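Local coordinates for PelD (Pseudomonas aeruginosa, PDB 4EU0), which binds the second messenger cyclic di-GMP and is involved in pellicle formation as a membrane-anchored effector, this piece being its GAF and GGDEF-like part, at residues R217-N220 with R224-L227. Numbering follows the deposited sequence.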
loop_
_atom_site.group_PDB
_atom_site.type_symbol
_atom_site.label_atom_id
_atom_site.label_comp_id
_atom_site.label_asym_id
_atom_site.label_seq_id
_atom_site.Cartn_x
_atom_site.Cartn_y
_atom_site.Cartn_z
ATOM N N ARG A 217 13.968 4.539 10.256
ATOM C CA ARG A 217 15.150 5.172 10.836
ATOM C C ARG A 217 16.164 4.079 11.145
ATOM O O ARG A 217 15.905 3.199 11.980
ATOM C CB ARG A 217 14.777 5.935 12.113
ATOM C CG ARG A 217 13.588 6.886 11.943
ATOM C CD ARG A 217 12.893 7.227 13.269
ATOM N NE ARG A 217 12.396 6.041 13.974
ATOM C CZ ARG A 217 11.592 6.068 15.035
ATOM N NH1 ARG A 217 11.156 7.225 15.522
ATOM N NH2 ARG A 217 11.211 4.931 15.607
ATOM N N LEU A 218 17.305 4.126 10.461
ATOM C CA LEU A 218 18.299 3.059 10.552
ATOM C C LEU A 218 19.700 3.613 10.737
ATOM O O LEU A 218 19.941 4.803 10.544
ATOM C CB LEU A 218 18.266 2.199 9.277
ATOM C CG LEU A 218 16.956 1.494 8.906
ATOM C CD1 LEU A 218 17.067 0.889 7.528
ATOM C CD2 LEU A 218 16.591 0.437 9.934
ATOM N N ARG A 219 20.618 2.734 11.135
ATOM C CA ARG A 219 22.042 3.032 11.107
ATOM C C ARG A 219 22.690 2.070 10.122
ATOM O O ARG A 219 22.476 0.868 10.212
ATOM C CB ARG A 219 22.659 2.860 12.500
ATOM C CG ARG A 219 22.187 3.891 13.519
ATOM C CD ARG A 219 22.990 5.184 13.397
ATOM N NE ARG A 219 22.631 6.165 14.421
ATOM C CZ ARG A 219 23.407 7.179 14.792
ATOM N NH1 ARG A 219 24.604 7.343 14.238
ATOM N NH2 ARG A 219 22.992 8.025 15.728
ATOM N N ASN A 220 23.473 2.586 9.181
ATOM C CA ASN A 220 24.140 1.699 8.223
ATOM C C ASN A 220 25.458 1.110 8.745
ATOM O O ASN A 220 25.838 1.345 9.898
ATOM C CB ASN A 220 24.295 2.363 6.841
ATOM C CG ASN A 220 25.377 3.438 6.791
ATOM O OD1 ASN A 220 26.136 3.656 7.744
ATOM N ND2 ASN A 220 25.450 4.123 5.655
ATOM N N ARG A 224 26.311 5.444 10.212
ATOM C CA ARG A 224 25.619 6.691 9.903
ATOM C C ARG A 224 24.119 6.521 9.931
ATOM O O ARG A 224 23.597 5.442 9.618
ATOM C CB ARG A 224 26.052 7.226 8.540
ATOM C CG ARG A 224 27.509 7.630 8.496
ATOM C CD ARG A 224 27.757 8.542 7.337
ATOM N NE ARG A 224 28.110 7.812 6.131
ATOM C CZ ARG A 224 29.257 7.955 5.475
ATOM N NH1 ARG A 224 30.180 8.809 5.903
ATOM N NH2 ARG A 224 29.478 7.241 4.383
ATOM N N ARG A 225 23.429 7.592 10.309
ATOM C CA ARG A 225 21.974 7.621 10.245
ATOM C C ARG A 225 21.553 7.536 8.787
ATOM O O ARG A 225 22.085 8.247 7.929
ATOM C CB ARG A 225 21.434 8.919 10.848
ATOM C CG ARG A 225 21.783 9.148 12.303
ATOM C CD ARG A 225 21.343 10.554 12.729
ATOM N NE ARG A 225 21.583 10.805 14.155
ATOM C CZ ARG A 225 20.741 10.475 15.131
ATOM N NH1 ARG A 225 19.594 9.865 14.856
ATOM N NH2 ARG A 225 21.047 10.748 16.397
ATOM N N VAL A 226 20.604 6.651 8.508
ATOM C CA VAL A 226 19.974 6.592 7.195
ATOM C C VAL A 226 18.482 6.627 7.445
ATOM O O VAL A 226 17.970 5.808 8.216
ATOM C CB VAL A 226 20.312 5.291 6.432
ATOM C CG1 VAL A 226 19.461 5.176 5.163
ATOM C CG2 VAL A 226 21.807 5.209 6.103
ATOM N N LEU A 227 17.802 7.589 6.821
ATOM C CA LEU A 227 16.351 7.617 6.846
ATOM C C LEU A 227 15.814 7.181 5.496
ATOM O O LEU A 227 16.027 7.851 4.481
ATOM C CB LEU A 227 15.822 8.996 7.214
ATOM C CG LEU A 227 14.294 9.001 7.366
ATOM C CD1 LEU A 227 13.852 8.310 8.665
ATOM C CD2 LEU A 227 13.795 10.396 7.360
#
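Leu218 and Val226 form the hydrogen-bonded pair of an antiparallel beta hairpin, strands 214-219 and 225-231, in the GGDEF-like domain; strand 214-219 is outermost in its four-stranded sheet. Leu218 N reaches Val226 O at 2.9 Å, and the return bond from Val226 N to Leu218 O is almost straight. On the face that carries Arg217, Arg219, Arg225 and Leu227, the two non-hydrogen-bonded pairs meet through their side chains. Arg219 bends at chi2 (-83°), which swings its guanidinium across to the other strand, where CG of Arg225 sits over the centre of one face, 3.6 Å from Arg219 CZ. Arg225 runs extended from CG to NE alongside it, and Arg219 NH2 in turn stands over one face of the Arg225 guanidinium, offset toward the rim, with the two planes 41° apart. These like charges would be expected to repel, but hydrogen bonds outside the pair hold each group: Arg219 NH1 to Gly223 O, Arg225 NH1 to Gln202 OE1. Further along this face, Arg217 CG packs beside Leu227 CD1 at 3.6 Å, and Leu227 also touches Leu205 of helix 198-207. At the turn, Asn220 N binds Arg224 O at 2.9 Å. With chi1 at 74°, Asn220 CG sits between its own backbone N and carbonyl carbon; ND2 bonds Cys289 O and lies against Val226 CG2, while OD1 accepts from Glu222 N, closing an Asx turn, and, 3.1 Å away and from above the carbonyl plane, from Arg224 N.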